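Local atomic coordinates of PA14 domain-containing protein (Clostridium clariflavum, PDB entry 6QDI), a protein that probably senses extracellular plant-biomass sugars through tandem calcium-binding PA14 domains, as part of an RsgI-like membrane-bound anti-sigma factor. Residues 181-186 and 196-201; 38-43 and 159-164; 121-126 and 131-136. One frame throughout, in Å; residues are numbered along the deposited sequence.

Overall arrangement
Interactions 1 and 2 are close neighbours, with centres 8 Å apart, whereas the centre of interaction 3 lies about 38 Å and 37 Å from theirs, on the opposite side of the chain's centre from interaction 1. The first two share the sheet in which strands 157-162 and 198-207 are adjacent, and both reach one calcium ion; they touch directly, for example through R201 and E160. Along the sequence, 38-43 comes first, then both segments of interaction 3, then 159-164, 181-186 and 196-201. Interaction 3 thus belongs wholly to the first PA14 domain and interaction 1 to the second, while interaction 2 joins the two domains beside their calcium sites.

Interaction 1: 181-186 and 196-201; sequences FNWGVG and QKFSVR. With CA (calcium ion), chain F.
The indole of W183 is covered on both faces: the edge of the F198 ring meets one, with CE1 4.1 Å above its plane, and CB of F181 lies over the opposite face near the rim. The W183 six-membered ring and the F198 ring form a T-shaped (edge-to-face) pair, their centroids 5.6 Å apart and their planes at 87°. F198 CE2 also approaches G186 O at 3.4 Å.

The Q196 chain bends at chi2 (79°), turning the amide back so that NE2 donates to V185 O at 3.0 Å. The bond is nearly straight (174°), lies in both the carbonyl and amide planes, and uses a carbonyl lone pair. Water 1 donates to the same V185 O at 2.9 Å and accepts from Q196 N, so this oxygen is gripped twice. It belongs to the type II' turn W183-G186.

Next to Q196, K197 O binds calcium with D163 O and D195. The contact spans both sheets of the second PA14 domain (strand 180-184 with 271-279; strand 198-207 with 157-162 and 257-266), and 181-186 also borders the first domain, where N11 and N113 OD1 accept from N182 N and V185 N and D42 packs on W183.

Interaction 2: 38-43 and 159-164; sequences EIRNDE and YEYFDE. With CA (calcium ion), chain G; CA (calcium ion), chain F.
R40 opens an inverse gamma turn centred on N41, closed by a weak D42 N to R40 O bond, in an otherwise irregular loop, whereas Y161 lies in the extended strand 157-162. The two side chains reach toward each other across the domain boundary and meet through one hydrogen bond, R40 NH1 to Y161 OH, 2.9 Å long with an N-H...O angle of 169°. The guanidinium and phenol planes are only 2° apart, so NH1 reaches the phenol edge to edge rather than over its face. With CG anti to the backbone N (chi1 -175°), the R40 chain leaves its loop and then bends at chi2 and chi3 to bring the guanidinium level with the ring.

D176 ties the pair together: its OD1 makes a salt bridge with R40 NH2 and its OD2 is hydrogen-bonded to Y161 OH. Because R40 NH1 donates to the phenol oxygen, the phenol proton is probably left for D176 OD2, and the carboxylate, gripping both partners, helps to hold guanidinium and phenol in one plane. Y159, two residues back on the strand, covers one face of Y161, its CD1 3.2 Å above the ring plane and over the centre.

This is a bridge between two PA14 domains, each built of antiparallel beta sheets. Segment 38-43 belongs to the first domain and 159-164 to the second, and both carry calcium ligands.

On the first side, D42 chelates its calcium with both carboxylate oxygens, OD1 and OD2 each 2.5 Å from the metal. D10, S44 and waters 5 and 6 also bind this ion. On the other side, D163 uses its backbone O, 2.3 Å from the second calcium, while its OD1 accepts at 2.8 Å from water 4, itself a ligand of that ion.

Interaction 3: 121-126 and 131-136; sequences LEWSSA and SIVPTE
V133 crosses the indole of W123 at about a right angle and lays both methyls on one face of it. CG2 sits 3.9 Å from the centroid of the five-membered ring, 23° off its normal, a CH-pi contact, while CG1 lies over the centre of the indole. The W123 torsion explains the fit: at chi1 64° its CG is tucked over the backbone, which swings the indole across toward segment 131-136. P134 also crosses it at about a right angle, with CD 3.6 Å from NE1, set obliquely to the ring.

At the indole edge the partners are polar. S131 OG lies near the ring plane, and water 8 links the two residues, accepting from W123 NE1 at 3.0 Å and hydrogen-bonding S131 OG at 2.8 Å.

L121 extends the apolar patch, its CG 3.9 Å from V133 CG2. I132 and E122 diverge across the strands as a non-hydrogen-bonded antiparallel pair, though I132 CD1 still brushes E122 CG; the E122 carboxylate itself forms a salt bridge with R130.

The backbones hold this register. W123 N donates to S131 O at 2.9 Å and S131 N donates back to W123 O, the signature of a hydrogen-bonded antiparallel pair, and V133 N reaches L121 O at 3.1 Å. Strand 131-132 thus borders strand 117-125 in one sheet, while W123 and V133 both touch I53 of the facing sheet.

Chemically, the contact divides: V133 methyls against one indole face, with L121 packed behind V133, and an indole N-H satisfied by water 8 at the edge.

Interaction 1: 181-186 and 196-201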
loop_
_atom_site.group_PDB
_atom_site.type_symbol
_atom_site.label_atom_id
_atom_site.label_comp_id
_atom_site.label_asym_id
_atom_site.label_seq_id
_atom_site.Cartn_x
_atom_site.Cartn_y
_atom_site.Cartn_z
ATOM N N PHE A 181 5.938 4.248 -1.572
ATOM C CA PHE A 181 5.047 4.959 -0.666
ATOM C C PHE A 181 3.910 5.661 -1.390
ATOM O O PHE A 181 4.102 6.308 -2.423
ATOM C CB PHE A 181 5.817 6.052 0.084
ATOM C CG PHE A 181 6.758 5.512 1.134
ATOM C CD1 PHE A 181 6.274 5.101 2.348
ATOM C CD2 PHE A 181 8.110 5.406 0.880
ATOM C CE1 PHE A 181 7.116 4.651 3.323
ATOM C CE2 PHE A 181 8.954 4.870 1.839
ATOM C CZ PHE A 181 8.458 4.506 3.075
ATOM N N ASN A 182 2.714 5.581 -0.801
ATOM C CA ASN A 182 1.581 6.384 -1.208
ATOM C C ASN A 182 0.783 6.616 0.052
ATOM O O ASN A 182 0.060 5.728 0.514
ATOM C CB ASN A 182 0.781 5.730 -2.315
ATOM C CG ASN A 182 -0.395 6.598 -2.752
ATOM O OD1 ASN A 182 -0.677 7.619 -2.130
ATOM N ND2 ASN A 182 -1.077 6.181 -3.795
ATOM N N TRP A 183 0.979 7.791 0.644
ATOM C CA TRP A 183 0.384 8.117 1.921
ATOM C C TRP A 183 -0.996 8.770 1.769
ATOM O O TRP A 183 -1.591 9.122 2.787
ATOM C CB TRP A 183 1.265 9.084 2.713
ATOM C CG TRP A 183 2.668 8.624 2.996
ATOM C CD1 TRP A 183 3.069 7.806 4.009
ATOM C CD2 TRP A 183 3.856 9.022 2.289
ATOM N NE1 TRP A 183 4.442 7.620 3.940
ATOM C CE2 TRP A 183 4.941 8.377 2.917
ATOM C CE3 TRP A 183 4.112 9.878 1.215
ATOM C CZ2 TRP A 183 6.282 8.594 2.515
ATOM C CZ3 TRP A 183 5.416 10.033 0.783
ATOM C CH2 TRP A 183 6.470 9.407 1.439
ATOM N N GLY A 184 -1.480 8.992 0.550
ATOM C CA GLY A 184 -2.628 9.882 0.399
ATOM C C GLY A 184 -2.267 11.229 0.965
ATOM O O GLY A 184 -1.245 11.812 0.587
ATOM N N VAL A 185 -3.079 11.738 1.866
ATOM C CA VAL A 185 -2.824 13.012 2.516
ATOM C C VAL A 185 -2.181 12.826 3.899
ATOM O O VAL A 185 -1.991 13.811 4.634
ATOM C CB VAL A 185 -4.071 13.923 2.554
ATOM C CG1 VAL A 185 -4.448 14.307 1.145
ATOM C CG2 VAL A 185 -5.203 13.278 3.320
ATOM N N GLY A 186 -1.783 11.604 4.235
ATOM C CA GLY A 186 -1.053 11.341 5.474
ATOM C C GLY A 186 0.439 11.712 5.387
ATOM O O GLY A 186 0.950 12.050 4.334
ATOM N N GLN A 196 0.370 17.851 4.871
ATOM C CA GLN A 196 0.700 17.657 3.458
ATOM C C GLN A 196 1.879 18.468 2.978
ATOM O O GLN A 196 2.067 18.630 1.813
ATOM C CB GLN A 196 -0.513 17.837 2.506
ATOM C CG GLN A 196 -1.703 16.935 2.847
ATOM C CD GLN A 196 -2.518 17.472 4.013
ATOM O OE1 GLN A 196 -2.904 18.641 4.026
ATOM N NE2 GLN A 196 -2.846 16.619 4.932
ATOM N N LYS A 197 2.720 18.933 3.901
ATOM C CA LYS A 197 3.876 19.731 3.574
ATOM C C LYS A 197 5.025 19.155 4.383
ATOM O O LYS A 197 5.213 19.494 5.582
ATOM C CB LYS A 197 3.638 21.186 3.934
ATOM C CG LYS A 197 2.581 21.836 3.079
ATOM C CD LYS A 197 2.340 23.275 3.505
ATOM C CE LYS A 197 1.569 23.325 4.809
ATOM N N PHE A 198 5.801 18.249 3.775
ATOM C CA PHE A 198 6.824 17.521 4.516
ATOM C C PHE A 198 7.817 17.003 3.489
ATOM O O PHE A 198 7.574 17.072 2.289
ATOM C CB PHE A 198 6.215 16.411 5.377
ATOM C CG PHE A 198 5.454 15.368 4.601
ATOM C CD1 PHE A 198 6.104 14.334 3.942
ATOM C CD2 PHE A 198 4.061 15.407 4.526
ATOM C CE1 PHE A 198 5.370 13.395 3.196
ATOM C CE2 PHE A 198 3.365 14.448 3.807
ATOM C CZ PHE A 198 4.002 13.444 3.155
ATOM N N SER A 199 8.950 16.480 3.982
ATOM C CA SER A 199 9.974 16.000 3.065
ATOM C C SER A 199 10.776 14.886 3.701
ATOM O O SER A 199 10.696 14.651 4.916
ATOM C CB SER A 199 10.849 17.152 2.582
ATOM O OG SER A 199 11.441 17.860 3.656
ATOM N N VAL A 200 11.518 14.170 2.864
ATOM C CA VAL A 200 12.260 12.990 3.258
ATOM C C VAL A 200 13.586 12.975 2.515
ATOM O O VAL A 200 13.650 13.289 1.341
ATOM C CB VAL A 200 11.492 11.706 2.928
ATOM C CG1 VAL A 200 12.265 10.484 3.393
ATOM C CG2 VAL A 200 10.101 11.695 3.550
ATOM N N ARG A 201 14.635 12.558 3.239
ATOM C CA ARG A 201 15.895 12.187 2.607
ATOM C C ARG A 201 16.174 10.728 2.889
ATOM O O ARG A 201 16.242 10.297 4.036
ATOM C CB ARG A 201 17.049 13.037 3.140
ATOM C CG ARG A 201 18.434 12.605 2.664
ATOM C CD ARG A 201 19.479 13.682 2.879
ATOM N NE ARG A 201 19.596 14.052 4.285
ATOM C CZ ARG A 201 19.763 15.283 4.729
ATOM N NH1 ARG A 201 19.808 16.325 3.914
ATOM N NH2 ARG A 201 19.837 15.489 6.038
HETATM CA CA CA F . 4.638 20.280 7.683
HETATM O O HOH W 1 0.339 15.120 5.704
HETATM O O HOH W 2 4.953 21.132 9.912
HETATM O O HOH W 3 5.045 22.445 6.862
HETATM O O HOH W 4 4.586 18.088 8.551
#

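Interaction 2: 38-43 and 159-164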
loop_
_atom_site.group_PDB
_atom_site.type_symbol
_atom_site.label_atom_id
_atom_site.label_comp_id
_atom_site.label_asym_id
_atom_site.label_seq_id
_atom_site.Cartn_x
_atom_site.Cartn_y
_atom_site.Cartn_z
ATOM N N GLU A 38 2.951 -4.948 11.745
ATOM C CA GLU A 38 3.665 -4.941 10.488
ATOM C C GLU A 38 3.327 -3.744 9.608
ATOM O O GLU A 38 4.037 -3.490 8.635
ATOM C CB GLU A 38 3.387 -6.225 9.690
ATOM C CG GLU A 38 3.993 -7.483 10.284
ATOM C CD GLU A 38 3.170 -8.103 11.400
ATOM O OE1 GLU A 38 2.047 -7.625 11.716
ATOM O OE2 GLU A 38 3.646 -9.111 11.986
ATOM N N ILE A 39 2.231 -3.056 9.904
ATOM C CA ILE A 39 1.773 -1.912 9.129
ATOM C C ILE A 39 2.186 -0.669 9.887
ATOM O O ILE A 39 1.794 -0.495 11.065
ATOM C CB ILE A 39 0.236 -1.985 8.951
ATOM C CG1 ILE A 39 -0.150 -3.183 8.075
ATOM C CG2 ILE A 39 -0.338 -0.711 8.338
ATOM C CD1 ILE A 39 0.223 -3.028 6.607
ATOM N N ARG A 40 2.934 0.208 9.225
ATOM C CA ARG A 40 3.404 1.459 9.836
ATOM C C ARG A 40 2.192 2.222 10.388
ATOM O O ARG A 40 1.162 2.388 9.713
ATOM C CB ARG A 40 4.148 2.326 8.786
ATOM C CG ARG A 40 4.788 3.604 9.358
ATOM C CD ARG A 40 6.202 3.313 9.855
ATOM N NE ARG A 40 6.880 2.897 8.654
ATOM C CZ ARG A 40 7.602 3.669 7.863
ATOM N NH1 ARG A 40 7.833 4.904 8.189
ATOM N NH2 ARG A 40 8.077 3.175 6.711
ATOM N N ASN A 41 2.343 2.765 11.585
ATOM C CA ASN A 41 1.255 3.459 12.292
ATOM C C ASN A 41 1.210 4.925 11.868
ATOM O O ASN A 41 1.442 5.820 12.676
ATOM C CB ASN A 41 1.429 3.331 13.813
ATOM C CG ASN A 41 0.244 3.829 14.539
ATOM O OD1 ASN A 41 -0.863 3.881 13.970
ATOM N ND2 ASN A 41 0.422 4.135 15.821
ATOM N N ASP A 42 0.892 5.140 10.594
ATOM C CA ASP A 42 0.892 6.467 10.014
ATOM C C ASP A 42 -0.465 6.900 9.465
ATOM O O ASP A 42 -0.558 7.958 8.844
ATOM C CB ASP A 42 1.943 6.607 8.918
ATOM C CG ASP A 42 1.663 5.728 7.703
ATOM O OD1 ASP A 42 0.683 4.986 7.715
ATOM O OD2 ASP A 42 2.425 5.789 6.715
ATOM N N GLU A 43 -1.499 6.074 9.642
ATOM C CA GLU A 43 -2.862 6.398 9.214
ATOM C C GLU A 43 -3.115 6.269 7.724
ATOM O O GLU A 43 -4.160 6.695 7.251
ATOM C CB GLU A 43 -3.368 7.743 9.752
ATOM C CG GLU A 43 -3.066 8.006 11.215
ATOM C CD GLU A 43 -3.493 9.355 11.691
ATOM O OE1 GLU A 43 -4.299 10.043 11.006
ATOM O OE2 GLU A 43 -3.005 9.764 12.784
ATOM N N TYR A 159 16.506 6.592 6.414
ATOM C CA TYR A 159 15.609 7.719 6.199
ATOM C C TYR A 159 15.751 8.788 7.244
ATOM O O TYR A 159 16.112 8.522 8.397
ATOM C CB TYR A 159 14.147 7.271 6.199
ATOM C CG TYR A 159 13.462 6.890 7.506
ATOM C CD1 TYR A 159 13.033 7.849 8.414
ATOM C CD2 TYR A 159 13.212 5.560 7.798
ATOM C CE1 TYR A 159 12.343 7.478 9.549
ATOM C CE2 TYR A 159 12.511 5.181 8.927
ATOM C CZ TYR A 159 12.093 6.145 9.831
ATOM O OH TYR A 159 11.377 5.751 10.917
ATOM N N GLU A 160 15.424 10.009 6.813
ATOM C CA GLU A 160 15.283 11.166 7.700
ATOM C C GLU A 160 13.974 11.829 7.261
ATOM O O GLU A 160 13.819 12.186 6.084
ATOM C CB GLU A 160 16.461 12.137 7.535
ATOM C CG GLU A 160 17.786 11.552 7.941
ATOM C CD GLU A 160 18.939 12.358 7.364
ATOM O OE1 GLU A 160 19.364 12.081 6.233
ATOM O OE2 GLU A 160 19.338 13.338 8.023
ATOM N N TYR A 161 13.023 11.968 8.210
ATOM C CA TYR A 161 11.724 12.607 7.945
ATOM C C TYR A 161 11.723 14.011 8.539
ATOM O O TYR A 161 12.085 14.184 9.697
ATOM C CB TYR A 161 10.587 11.798 8.535
ATOM C CG TYR A 161 10.378 10.383 8.008
ATOM C CD1 TYR A 161 10.859 9.964 6.777
ATOM C CD2 TYR A 161 9.650 9.460 8.730
ATOM C CE1 TYR A 161 10.653 8.682 6.290
ATOM C CE2 TYR A 161 9.432 8.181 8.271
ATOM C CZ TYR A 161 9.936 7.766 7.048
ATOM O OH TYR A 161 9.693 6.496 6.638
ATOM N N PHE A 162 11.309 14.965 7.703
ATOM C CA PHE A 162 11.321 16.398 8.016
ATOM C C PHE A 162 9.922 16.973 8.024
ATOM O O PHE A 162 9.084 16.651 7.160
ATOM C CB PHE A 162 12.136 17.120 6.947
ATOM C CG PHE A 162 13.602 16.708 6.938
ATOM C CD1 PHE A 162 14.514 17.312 7.802
ATOM C CD2 PHE A 162 14.058 15.751 6.054
ATOM C CE1 PHE A 162 15.861 16.955 7.788
ATOM C CE2 PHE A 162 15.404 15.404 6.022
ATOM C CZ PHE A 162 16.297 15.999 6.893
ATOM N N ASP A 163 9.665 17.838 9.012
ATOM C CA ASP A 163 8.344 18.436 9.169
ATOM C C ASP A 163 8.076 19.580 8.220
ATOM O O ASP A 163 6.923 19.967 8.019
ATOM C CB ASP A 163 8.158 18.919 10.617
ATOM C CG ASP A 163 6.929 18.389 11.330
ATOM O OD1 ASP A 163 6.171 17.596 10.761
ATOM O OD2 ASP A 163 6.759 18.763 12.522
ATOM N N GLU A 164 9.114 20.165 7.644
ATOM C CA GLU A 164 8.955 21.152 6.578
ATOM C C GLU A 164 9.202 20.473 5.241
ATOM O O GLU A 164 9.855 19.425 5.184
ATOM C CB GLU A 164 9.949 22.311 6.760
ATOM C CG GLU A 164 9.689 23.117 8.010
ATOM C CD GLU A 164 8.543 24.092 7.857
ATOM O OE1 GLU A 164 8.287 24.650 6.762
ATOM O OE2 GLU A 164 7.898 24.342 8.892
HETATM CA CA CA G . 1.254 4.042 5.439
HETATM CA CA CA F . 4.638 20.280 7.683
HETATM O O HOH W 4 4.586 18.088 8.551
HETATM O O HOH W 2 4.953 21.132 9.912
HETATM O O HOH W 3 5.045 22.445 6.862
HETATM O O HOH W 5 3.668 3.479 5.319
HETATM O O HOH W 6 1.885 4.899 3.221
#

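Interaction 3: 121-126 and 131-136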
loop_
_atom_site.group_PDB
_atom_site.type_symbol
_atom_site.label_atom_id
_atom_site.label_comp_id
_atom_site.label_asym_id
_atom_site.label_seq_id
_atom_site.Cartn_x
_atom_site.Cartn_y
_atom_site.Cartn_z
ATOM N N LEU A 121 -18.798 -5.419 7.339
ATOM C CA LEU A 121 -19.648 -6.054 6.299
ATOM C C LEU A 121 -20.776 -6.857 6.939
ATOM O O LEU A 121 -20.518 -7.834 7.669
ATOM C CB LEU A 121 -18.800 -6.992 5.427
ATOM C CG LEU A 121 -19.566 -7.700 4.323
ATOM C CD1 LEU A 121 -20.046 -6.737 3.261
ATOM C CD2 LEU A 121 -18.691 -8.809 3.768
ATOM N N GLU A 122 -21.990 -6.430 6.620
ATOM C CA GLU A 122 -23.216 -7.110 7.058
ATOM C C GLU A 122 -23.961 -7.623 5.858
ATOM O O GLU A 122 -23.751 -7.187 4.707
ATOM C CB GLU A 122 -24.123 -6.138 7.856
ATOM C CG GLU A 122 -23.503 -5.637 9.149
ATOM C CD GLU A 122 -24.333 -4.522 9.701
ATOM O OE1 GLU A 122 -24.085 -3.371 9.316
ATOM O OE2 GLU A 122 -25.329 -4.806 10.408
ATOM N N TRP A 123 -24.916 -8.521 6.128
ATOM C CA TRP A 123 -25.856 -8.987 5.106
ATOM C C TRP A 123 -27.255 -9.137 5.698
ATOM O O TRP A 123 -27.443 -9.209 6.905
ATOM C CB TRP A 123 -25.392 -10.281 4.397
ATOM C CG TRP A 123 -25.279 -11.530 5.224
ATOM C CD1 TRP A 123 -25.561 -11.698 6.563
ATOM C CD2 TRP A 123 -24.917 -12.805 4.725
ATOM N NE1 TRP A 123 -25.320 -12.997 6.919
ATOM C CE2 TRP A 123 -24.929 -13.702 5.805
ATOM C CE3 TRP A 123 -24.525 -13.261 3.479
ATOM C CZ2 TRP A 123 -24.583 -15.043 5.655
ATOM C CZ3 TRP A 123 -24.192 -14.592 3.325
ATOM C CH2 TRP A 123 -24.200 -15.461 4.404
ATOM N N SER A 124 -28.244 -9.147 4.804
ATOM C CA SER A 124 -29.603 -9.545 5.149
ATOM C C SER A 124 -30.245 -10.172 3.900
ATOM O O SER A 124 -29.805 -9.996 2.757
ATOM C CB SER A 124 -30.434 -8.362 5.625
ATOM O OG SER A 124 -30.726 -7.462 4.575
ATOM N N SER A 125 -31.323 -10.891 4.149
ATOM C CA SER A 125 -32.213 -11.376 3.094
ATOM C C SER A 125 -33.569 -11.620 3.733
ATOM O O SER A 125 -33.728 -11.432 4.947
ATOM C CB SER A 125 -31.639 -12.638 2.476
ATOM O OG SER A 125 -31.722 -13.784 3.318
ATOM N N ALA A 126 -34.534 -12.106 2.973
ATOM C CA ALA A 126 -35.853 -12.401 3.565
ATOM C C ALA A 126 -35.747 -13.290 4.773
ATOM O O ALA A 126 -36.439 -13.037 5.797
ATOM C CB ALA A 126 -36.753 -13.008 2.530
ATOM N N SER A 131 -27.121 -8.888 9.937
ATOM C CA SER A 131 -26.042 -9.300 10.829
ATOM C C SER A 131 -24.711 -9.135 10.128
ATOM O O SER A 131 -24.645 -9.140 8.899
ATOM C CB SER A 131 -26.201 -10.786 11.208
ATOM O OG SER A 131 -26.138 -11.624 10.073
ATOM N N ILE A 132 -23.635 -9.066 10.903
ATOM C CA ILE A 132 -22.305 -9.231 10.366
ATOM C C ILE A 132 -22.287 -10.552 9.602
ATOM O O ILE A 132 -22.789 -11.574 10.058
ATOM C CB ILE A 132 -21.264 -9.223 11.505
ATOM C CG1 ILE A 132 -21.203 -7.826 12.129
ATOM C CG2 ILE A 132 -19.883 -9.669 10.995
ATOM C CD1 ILE A 132 -20.582 -6.816 11.199
ATOM N N VAL A 133 -21.649 -10.569 8.432
ATOM C CA VAL A 133 -21.528 -11.826 7.691
ATOM C C VAL A 133 -20.666 -12.755 8.545
ATOM O O VAL A 133 -19.542 -12.396 8.896
ATOM C CB VAL A 133 -20.908 -11.649 6.302
ATOM C CG1 VAL A 133 -20.837 -13.015 5.647
ATOM C CG2 VAL A 133 -21.751 -10.719 5.459
ATOM N N PRO A 134 -21.208 -13.918 8.943
ATOM C CA PRO A 134 -20.526 -14.700 9.985
ATOM C C PRO A 134 -19.413 -15.603 9.479
ATOM O O PRO A 134 -19.390 -16.005 8.290
ATOM C CB PRO A 134 -21.638 -15.549 10.560
ATOM C CG PRO A 134 -22.583 -15.735 9.419
ATOM C CD PRO A 134 -22.545 -14.459 8.627
ATOM N N THR A 135 -18.514 -15.972 10.367
ATOM C CA THR A 135 -17.331 -16.703 9.982
ATOM C C THR A 135 -17.636 -18.039 9.319
ATOM O O THR A 135 -16.912 -18.461 8.399
ATOM C CB THR A 135 -16.365 -16.842 11.177
ATOM O OG1 THR A 135 -15.036 -17.165 10.730
ATOM C CG2 THR A 135 -16.832 -17.885 12.196
ATOM N N GLU A 136 -18.711 -18.691 9.728
ATOM C CA GLU A 136 -18.984 -20.018 9.204
ATOM C C GLU A 136 -19.448 -19.978 7.747
ATOM O O GLU A 136 -19.539 -21.045 7.105
ATOM C CB GLU A 136 -19.970 -20.800 10.063
ATOM C CG GLU A 136 -21.333 -20.192 10.142
ATOM C CD GLU A 136 -21.549 -19.129 11.219
ATOM O OE1 GLU A 136 -20.582 -18.668 11.898
ATOM O OE2 GLU A 136 -22.749 -18.757 11.358
HETATM O O HOH W 7 -18.159 -10.106 7.948
HETATM O O HOH W 8 -25.987 -14.338 9.500
#